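Local coordinates for SusD superfamily protein (Bacteroides thetaiotaomicron VPI-5482, PDB 3HDX) that probably binds polysaccharide at the cell surface as an outer-membrane lipoprotein of the SusD family, serving carbohydrate uptake, at residues R76-E90 and L134-S146. Residues are numbered along the deposited sequence; the frame is centred on the assembly and turned at random. Where two conformers were deposited one is given.
Sequences RRFYAVINAASVFME and LVTYSYDNGTFPS
N83 carries the polar centre of this contact, gripping the backbone of Y139 with both ends of its amide. Its OD1 accepts from Y139 N at 3.0 Å, and its ND2 donates almost straight (166°) to Y139 O, which lies in the amide plane. With CG anti to the backbone N (chi1 -158°), the amide swings out from the helix and also lies nearly flat over the Y139 ring, planes 14° apart, N83 OD1 3.4 Å from Y139 CD1; P145 CD covers the opposite ring face. Two waters extend the network: one bridges N83 OD1, S86 OG and Y137 O, the other joins N83 ND2 to N141 OD1. S86 OG also bonds R118 of helix 104-129.

At the end of the helix segment, the E90 carboxylate takes S138 N on the syn side of OE2 (3.0 Å). S138 OG also lies very close to E90 OE1, 2.5 Å, a distance to be read with caution because E90 has two conformers. V87 CG2 packs tightly on S138 CB.

Aromatic packing closes the other end. F144 turns its edge to the face of Y79, a T-shaped pair with centroids 4.9 Å apart, while V135 CG2 touches Y79 CE1. Y79 OH is bonded to P133 O, just before the segment 134-146.

With N83 replaced by an alanine, Y139 N and O would probably lose their mates on the helix and the Y139 ring its stacked amide. The N83 amide thus pairs with Y139 N and O much as a neighbouring strand would, and with E90 it holds the irregular loop against helix 76-91 partly through its backbone.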
ATOM      1  N   ARG A  76     -13.626  -1.384  11.725  1.00 14.50           N
ATOM      2  CA  ARG A  76     -13.142  -1.613  13.093  0.50 14.85           C
ATOM      3  C   ARG A  76     -11.630  -1.888  13.176  1.00 14.14           C
ATOM      4  O   ARG A  76     -10.961  -1.372  14.068  1.00 14.51           O
ATOM      5  CB  ARG A  76     -13.973  -2.731  13.769  0.50 17.64           C
ATOM      6  CG  ARG A  76     -13.714  -2.934  15.235  0.50 21.33           C
ATOM      7  CD  ARG A  76     -14.583  -4.045  15.880  0.50 23.65           C
ATOM      8  NE  ARG A  76     -14.287  -4.148  17.310  0.50 26.90           N
ATOM      9  CZ  ARG A  76     -14.969  -3.520  18.265  0.50 28.11           C
ATOM     10  NH1 ARG A  76     -16.015  -2.764  17.960  0.50 28.54           N
ATOM     11  NH2 ARG A  76     -14.613  -3.660  19.536  0.50 29.20           N
ATOM     12  N   ARG A  77     -11.122  -2.747  12.281  1.00 13.23           N
ATOM     13  CA  ARG A  77      -9.721  -3.110  12.283  1.00 13.90           C
ATOM     14  C   ARG A  77      -8.759  -1.922  12.145  1.00 13.04           C
ATOM     15  O   ARG A  77      -7.661  -1.955  12.684  1.00 14.31           O
ATOM     16  CB  ARG A  77      -9.427  -4.185  11.236  1.00 15.74           C
ATOM     17  CG  ARG A  77      -9.684  -3.746   9.803  1.00 16.95           C
ATOM     18  CD  ARG A  77      -9.743  -4.940   8.833  1.00 17.00           C
ATOM     19  NE  ARG A  77      -9.931  -4.530   7.439  1.00 16.24           N
ATOM     20  CZ  ARG A  77     -11.106  -4.197   6.880  1.00 16.74           C
ATOM     21  NH1 ARG A  77     -12.236  -4.141   7.613  1.00 18.70           N
ATOM     22  NH2 ARG A  77     -11.178  -3.902   5.572  1.00 15.96           N
ATOM     23  N   PHE A  78      -9.200  -0.877  11.464  1.00 12.91           N
ATOM     24  CA  PHE A  78      -8.410   0.357  11.389  1.00 13.15           C
ATOM     25  C   PHE A  78      -8.410   1.109  12.716  1.00 12.96           C
ATOM     26  O   PHE A  78      -7.365   1.551  13.159  1.00 12.36           O
ATOM     27  CB  PHE A  78      -8.846   1.213  10.204  1.00 14.22           C
ATOM     28  CG  PHE A  78      -8.491   0.579   8.900  1.00 14.14           C
ATOM     29  CD1 PHE A  78      -7.205   0.784   8.370  1.00 13.02           C
ATOM     30  CD2 PHE A  78      -9.346  -0.292   8.255  1.00 14.63           C
ATOM     31  CE1 PHE A  78      -6.827   0.171   7.176  1.00 13.29           C
ATOM     32  CE2 PHE A  78      -8.938  -0.917   7.074  1.00 14.03           C
ATOM     33  CZ  PHE A  78      -7.704  -0.682   6.552  1.00 14.33           C
ATOM     34  N   TYR A  79      -9.572   1.253  13.342  1.00 12.67           N
ATOM     35  CA  TYR A  79      -9.650   1.880  14.670  1.00 12.85           C
ATOM     36  C   TYR A  79      -8.887   1.058  15.719  1.00 12.84           C
ATOM     37  O   TYR A  79      -8.359   1.633  16.675  1.00 13.53           O
ATOM     38  CB  TYR A  79     -11.081   2.237  15.091  1.00 12.79           C
ATOM     39  CG  TYR A  79     -11.551   3.400  14.289  1.00 11.30           C
ATOM     40  CD1 TYR A  79     -11.043   4.679  14.570  1.00 11.19           C
ATOM     41  CD2 TYR A  79     -12.461   3.264  13.260  1.00 12.23           C
ATOM     42  CE1 TYR A  79     -11.402   5.766  13.810  1.00 12.25           C
ATOM     43  CE2 TYR A  79     -12.825   4.341  12.520  1.00 13.35           C
ATOM     44  CZ  TYR A  79     -12.305   5.600  12.800  1.00 13.02           C
ATOM     45  OH  TYR A  79     -12.665   6.636  11.990  1.00 13.66           O
ATOM     46  N   ALA A  80      -8.744  -0.265  15.517  1.00 13.47           N
ATOM     47  CA  ALA A  80      -7.914  -1.051  16.437  1.00 14.01           C
ATOM     48  C   ALA A  80      -6.460  -0.557  16.418  1.00 13.74           C
ATOM     49  O   ALA A  80      -5.793  -0.493  17.463  1.00 15.15           O
ATOM     50  CB  ALA A  80      -7.995  -2.560  16.137  1.00 14.14           C
ATOM     51  N   VAL A  81      -5.966  -0.221  15.221  1.00 12.63           N
ATOM     52  CA  VAL A  81      -4.603   0.328  15.102  1.00 13.00           C
ATOM     53  C   VAL A  81      -4.518   1.688  15.816  1.00 12.35           C
ATOM     54  O   VAL A  81      -3.604   1.947  16.605  1.00 15.10           O
ATOM     55  CB  VAL A  81      -4.218   0.543  13.638  1.00 12.84           C
ATOM     56  CG1 VAL A  81      -2.855   1.279  13.523  1.00 13.75           C
ATOM     57  CG2 VAL A  81      -4.236  -0.779  12.857  1.00 13.79           C
ATOM     58  N   ILE A  82      -5.445   2.566  15.452  1.00 13.32           N
ATOM     59  CA  ILE A  82      -5.480   3.953  15.947  1.00 12.70           C
ATOM     60  C   ILE A  82      -5.536   3.961  17.494  1.00 12.81           C
ATOM     61  O   ILE A  82      -4.783   4.660  18.138  1.00 13.22           O
ATOM     62  CB  ILE A  82      -6.686   4.695  15.321  1.00 13.02           C
ATOM     63  CG1 ILE A  82      -6.424   4.913  13.809  1.00 13.77           C
ATOM     64  CG2 ILE A  82      -7.009   6.025  16.053  1.00 13.04           C
ATOM     65  CD1 ILE A  82      -7.703   5.121  12.949  1.00 14.54           C
ATOM     66  N   ASN A  83      -6.404   3.134  18.076  1.00 12.67           N
ATOM     67  CA  ASN A  83      -6.567   3.093  19.522  1.00 13.34           C
ATOM     68  C   ASN A  83      -5.311   2.513  20.216  1.00 13.29           C
ATOM     69  O   ASN A  83      -4.840   3.040  21.243  1.00 13.77           O
ATOM     70  CB  ASN A  83      -7.832   2.306  19.880  1.00 14.80           C
ATOM     71  CG  ASN A  83      -8.366   2.651  21.241  1.00 15.11           C
ATOM     72  OD1 ASN A  83      -8.237   3.789  21.684  1.00 17.60           O
ATOM     73  ND2 ASN A  83      -9.022   1.704  21.870  1.00 18.75           N
ATOM     74  N   ALA A  84      -4.755   1.435  19.667  1.00 14.17           N
ATOM     75  CA  ALA A  84      -3.534   0.843  20.244  1.00 13.77           C
ATOM     76  C   ALA A  84      -2.372   1.854  20.210  1.00 13.13           C
ATOM     77  O   ALA A  84      -1.586   1.968  21.174  1.00 13.42           O
ATOM     78  CB  ALA A  84      -3.158  -0.447  19.522  1.00 14.32           C
ATOM     79  N   ALA A  85      -2.255   2.594  19.102  1.00 13.39           N
ATOM     80  CA  ALA A  85      -1.239   3.664  18.997  1.00 12.21           C
ATOM     81  C   ALA A  85      -1.491   4.772  20.031  1.00 12.38           C
ATOM     82  O   ALA A  85      -0.559   5.179  20.712  1.00 12.95           O
ATOM     83  CB  ALA A  85      -1.214   4.244  17.557  1.00 13.08           C
ATOM     84  N   SER A  86      -2.738   5.204  20.174  1.00 12.57           N
ATOM     85  CA  SER A  86      -3.060   6.241  21.134  1.00 11.87           C
ATOM     86  C   SER A  86      -2.717   5.814  22.576  1.00 13.57           C
ATOM     87  O   SER A  86      -2.140   6.604  23.342  1.00 13.31           O
ATOM     88  CB  SER A  86      -4.537   6.591  21.066  1.00 13.07           C
ATOM     89  OG  SER A  86      -4.847   7.114  19.781  1.00 15.64           O
ATOM     90  N   VAL A  87      -3.054   4.566  22.917  1.00 13.41           N
ATOM     91  CA  VAL A  87      -2.728   4.026  24.261  1.00 12.25           C
ATOM     92  C   VAL A  87      -1.210   3.994  24.463  1.00 11.95           C
ATOM     93  O   VAL A  87      -0.694   4.410  25.528  1.00 13.57           O
ATOM     94  CB  VAL A  87      -3.365   2.622  24.506  1.00 13.97           C
ATOM     95  CG1 VAL A  87      -2.846   2.024  25.835  1.00 16.42           C
ATOM     96  CG2 VAL A  87      -4.878   2.729  24.549  1.00 14.79           C
ATOM     97  N   PHE A  88      -0.476   3.524  23.446  1.00 11.59           N
ATOM     98  CA  PHE A  88       0.972   3.456  23.539  1.00 13.16           C
ATOM     99  C   PHE A  88       1.547   4.857  23.826  1.00 13.36           C
ATOM    100  O   PHE A  88       2.384   5.029  24.719  1.00 15.08           O
ATOM    101  CB  PHE A  88       1.581   2.864  22.252  1.00 12.84           C
ATOM    102  CG  PHE A  88       3.061   2.611  22.344  1.00 11.29           C
ATOM    103  CD1 PHE A  88       3.984   3.647  22.279  1.00 12.36           C
ATOM    104  CD2 PHE A  88       3.540   1.310  22.537  1.00 11.04           C
ATOM    105  CE1 PHE A  88       5.326   3.390  22.422  1.00 12.78           C
ATOM    106  CE2 PHE A  88       4.862   1.066  22.656  1.00 13.09           C
ATOM    107  CZ  PHE A  88       5.755   2.095  22.628  1.00 13.72           C
HETATM  108  N   MSE A  89       1.077   5.872  23.103  1.00 13.65           N
HETATM  109  CA  MSE A  89       1.602   7.229  23.301  1.00 14.34           C
HETATM  110  C   MSE A  89       1.270   7.790  24.678  1.00 14.00           C
HETATM  111  O   MSE A  89       2.047   8.595  25.200  1.00 15.97           O
HETATM  112  CB  MSE A  89       1.086   8.159  22.216  1.00 14.98           C
HETATM  113  CG  MSE A  89       1.559   7.716  20.821  1.00 16.08           C
HETATM  114 SE   MSE A  89       0.707   8.608  19.365  0.75 14.55          SE
HETATM  115  CE  MSE A  89       1.498  10.287  19.531  1.00 18.81           C
ATOM    116  N   GLU A  90       0.128   7.376  25.246  1.00 14.08           N
ATOM    117  CA  GLU A  90      -0.277   7.824  26.572  0.50 13.71           C
ATOM    118  C   GLU A  90       0.508   7.147  27.687  1.00 14.92           C
ATOM    119  O   GLU A  90       0.833   7.809  28.707  1.00 16.65           O
ATOM    120  CB  GLU A  90      -1.790   7.564  26.784  0.50 13.32           C
ATOM    121  CG  GLU A  90      -2.664   8.429  25.891  0.50 14.07           C
ATOM    122  CD  GLU A  90      -4.096   7.934  25.707  0.50 15.41           C
ATOM    123  OE1 GLU A  90      -4.513   6.971  26.431  0.50 15.36           O
ATOM    124  OE2 GLU A  90      -4.812   8.571  24.860  0.50 14.42           O
ATOM    125  N   LEU A 134     -12.706  11.265  13.180  1.00 11.65           N
ATOM    126  CA  LEU A 134     -11.346  11.604  13.580  1.00 11.81           C
ATOM    127  C   LEU A 134     -11.209  11.507  15.109  1.00 11.89           C
ATOM    128  O   LEU A 134     -11.644  12.392  15.836  1.00 14.37           O
ATOM    129  CB  LEU A 134     -10.956  12.982  13.055  1.00 12.38           C
ATOM    130  CG  LEU A 134      -9.532  13.434  13.415  1.00 12.26           C
ATOM    131  CD1 LEU A 134      -8.421  12.432  13.051  1.00 13.84           C
ATOM    132  CD2 LEU A 134      -9.282  14.864  12.772  1.00 13.50           C
ATOM    133  N   VAL A 135     -10.673  10.381  15.561  1.00 12.54           N
ATOM    134  CA  VAL A 135     -10.421  10.083  16.966  1.00 12.47           C
ATOM    135  C   VAL A 135      -8.914  10.285  17.243  1.00 12.18           C
ATOM    136  O   VAL A 135      -8.066   9.605  16.656  1.00 13.75           O
ATOM    137  CB  VAL A 135     -10.887   8.657  17.313  1.00 12.50           C
ATOM    138  CG1 VAL A 135     -10.619   8.365  18.819  1.00 15.94           C
ATOM    139  CG2 VAL A 135     -12.384   8.456  16.933  1.00 14.84           C
ATOM    140  N   THR A 136      -8.582  11.163  18.185  1.00 12.47           N
ATOM    141  CA  THR A 136      -7.184  11.539  18.472  1.00 11.59           C
ATOM    142  C   THR A 136      -6.711  11.136  19.884  1.00 11.56           C
ATOM    143  O   THR A 136      -5.646  11.591  20.357  1.00 13.80           O
ATOM    144  CB  THR A 136      -7.062  13.096  18.312  1.00 12.79           C
ATOM    145  OG1 THR A 136      -7.932  13.712  19.273  1.00 14.55           O
ATOM    146  CG2 THR A 136      -7.456  13.541  16.894  1.00 14.05           C
ATOM    147  N   TYR A 137      -7.531  10.327  20.552  1.00 13.32           N
ATOM    148  CA  TYR A 137      -7.297   9.922  21.942  1.00 13.29           C
ATOM    149  C   TYR A 137      -7.764   8.491  22.156  1.00 13.31           C
ATOM    150  O   TYR A 137      -8.615   7.997  21.391  1.00 13.36           O
ATOM    151  CB  TYR A 137      -8.054  10.885  22.852  1.00 13.89           C
ATOM    152  CG  TYR A 137      -9.553  10.969  22.578  1.00 14.47           C
ATOM    153  CD1 TYR A 137     -10.051  11.825  21.604  1.00 14.24           C
ATOM    154  CD2 TYR A 137     -10.468  10.156  23.281  1.00 14.93           C
ATOM    155  CE1 TYR A 137     -11.385  11.862  21.305  1.00 13.36           C
ATOM    156  CE2 TYR A 137     -11.819  10.228  23.014  1.00 15.03           C
ATOM    157  CZ  TYR A 137     -12.279  11.080  22.046  1.00 14.54           C
ATOM    158  OH  TYR A 137     -13.609  11.166  21.768  1.00 16.16           O
ATOM    159  N   SER A 138      -7.271   7.849  23.215  1.00 15.39           N
ATOM    160  CA  SER A 138      -7.671   6.462  23.452  1.00 17.18           C
ATOM    161  C   SER A 138      -9.067   6.356  24.070  1.00 16.43           C
ATOM    162  O   SER A 138      -9.571   7.292  24.720  1.00 16.38           O
ATOM    163  CB  SER A 138      -6.676   5.722  24.324  1.00 19.60           C
ATOM    164  OG  SER A 138      -6.728   6.196  25.638  1.00 22.25           O
ATOM    165  N   TYR A 139      -9.700   5.217  23.835  1.00 16.55           N
ATOM    166  CA  TYR A 139     -11.039   4.945  24.363  1.00 17.67           C
ATOM    167  C   TYR A 139     -11.113   3.468  24.716  1.00 19.11           C
ATOM    168  O   TYR A 139     -10.235   2.703  24.337  1.00 19.42           O
ATOM    169  CB  TYR A 139     -12.129   5.357  23.378  1.00 17.33           C
ATOM    170  CG  TYR A 139     -12.002   4.712  22.029  1.00 16.37           C
ATOM    171  CD1 TYR A 139     -11.191   5.266  21.037  1.00 16.69           C
ATOM    172  CD2 TYR A 139     -12.653   3.520  21.753  1.00 15.46           C
ATOM    173  CE1 TYR A 139     -11.050   4.648  19.793  1.00 18.06           C
ATOM    174  CE2 TYR A 139     -12.523   2.876  20.510  1.00 17.47           C
ATOM    175  CZ  TYR A 139     -11.722   3.453  19.541  1.00 18.02           C
ATOM    176  OH  TYR A 139     -11.606   2.817  18.339  1.00 19.87           O
ATOM    177  N   ASP A 140     -12.132   3.090  25.480  1.00 22.59           N
ATOM    178  CA  ASP A 140     -12.277   1.691  25.905  1.00 27.75           C
ATOM    179  C   ASP A 140     -12.756   0.791  24.795  1.00 29.18           C
ATOM    180  O   ASP A 140     -13.665   1.157  24.040  1.00 28.02           O
ATOM    181  CB  ASP A 140     -13.284   1.574  27.064  1.00 30.50           C
ATOM    182  CG  ASP A 140     -12.781   2.199  28.357  1.00 33.92           C
ATOM    183  OD1 ASP A 140     -11.560   2.385  28.561  1.00 36.50           O
ATOM    184  OD2 ASP A 140     -13.637   2.464  29.226  1.00 37.51           O
ATOM    185  N   ASN A 141     -12.173  -0.410  24.723  1.00 33.96           N
ATOM    186  CA  ASN A 141     -12.670  -1.470  23.814  1.00 37.67           C
ATOM    187  C   ASN A 141     -14.126  -1.750  24.154  1.00 37.32           C
ATOM    188  O   ASN A 141     -14.517  -1.697  25.331  1.00 38.42           O
ATOM    189  CB  ASN A 141     -11.884  -2.763  23.982  1.00 40.49           C
ATOM    190  CG  ASN A 141     -10.541  -2.705  23.312  1.00 42.80           C
ATOM    191  OD1 ASN A 141     -10.470  -2.603  22.081  1.00 44.80           O
ATOM    192  ND2 ASN A 141      -9.465  -2.801  24.102  1.00 43.86           N
ATOM    193  N   GLY A 142     -14.931  -1.965  23.119  1.00 37.24           N
ATOM    194  CA  GLY A 142     -16.374  -2.176  23.287  1.00 36.06           C
ATOM    195  C   GLY A 142     -17.160  -0.883  23.224  1.00 34.40           C
ATOM    196  O   GLY A 142     -18.386  -0.906  23.223  1.00 35.65           O
ATOM    197  N   THR A 143     -16.463   0.263  23.203  1.00 31.79           N
ATOM    198  CA  THR A 143     -17.109   1.539  23.073  1.00 28.89           C
ATOM    199  C   THR A 143     -16.451   2.204  21.850  1.00 26.62           C
ATOM    200  O   THR A 143     -15.383   1.761  21.351  1.00 27.29           O
ATOM    201  CB  THR A 143     -16.897   2.423  24.310  1.00 30.33           C
ATOM    202  OG1 THR A 143     -15.538   2.933  24.350  1.00 31.86           O
ATOM    203  CG2 THR A 143     -17.210   1.639  25.613  1.00 30.64           C
ATOM    204  N   PHE A 144     -17.119   3.218  21.356  1.00 21.64           N
ATOM    205  CA  PHE A 144     -16.545   4.070  20.314  1.00 19.34           C
ATOM    206  C   PHE A 144     -17.052   5.484  20.564  1.00 18.37           C
ATOM    207  O   PHE A 144     -18.238   5.667  20.922  1.00 18.43           O
ATOM    208  CB  PHE A 144     -16.938   3.577  18.929  1.00 18.87           C
ATOM    209  CG  PHE A 144     -16.197   4.270  17.841  1.00 18.13           C
ATOM    210  CD1 PHE A 144     -14.884   3.917  17.584  1.00 19.86           C
ATOM    211  CD2 PHE A 144     -16.802   5.304  17.109  1.00 18.42           C
ATOM    212  CE1 PHE A 144     -14.140   4.604  16.583  1.00 18.74           C
ATOM    213  CE2 PHE A 144     -16.095   5.981  16.092  1.00 18.83           C
ATOM    214  CZ  PHE A 144     -14.752   5.623  15.827  1.00 19.03           C
ATOM    215  N   PRO A 145     -16.175   6.516  20.403  1.00 17.34           N
ATOM    216  CA  PRO A 145     -16.663   7.879  20.651  1.00 17.22           C
ATOM    217  C   PRO A 145     -17.905   8.255  19.845  1.00 16.16           C
ATOM    218  O   PRO A 145     -17.990   7.902  18.661  1.00 16.83           O
ATOM    219  CB  PRO A 145     -15.464   8.762  20.233  1.00 17.04           C
ATOM    220  CG  PRO A 145     -14.268   7.862  20.515  1.00 17.44           C
ATOM    221  CD  PRO A 145     -14.726   6.495  20.111  1.00 17.01           C
ATOM    222  N   SER A 146     -18.841   8.968  20.495  1.00 17.74           N
ATOM    223  CA  SER A 146     -20.077   9.418  19.848  0.50 17.97           C
ATOM    224  C   SER A 146     -19.778  10.706  19.093  1.00 18.12           C
ATOM    225  O   SER A 146     -19.732  11.821  19.665  1.00 18.55           O
ATOM    226  CB  SER A 146     -21.209   9.639  20.838  0.50 18.81           C
ATOM    227  OG  SER A 146     -22.360  10.069  20.147  0.50 17.82           O
TER
HETATM  228  O   HOH W   1      -7.731   6.200  19.785  1.00 22.67           O
HETATM  229  O   HOH W   2      -9.430  -0.852  20.478  1.00 27.97           O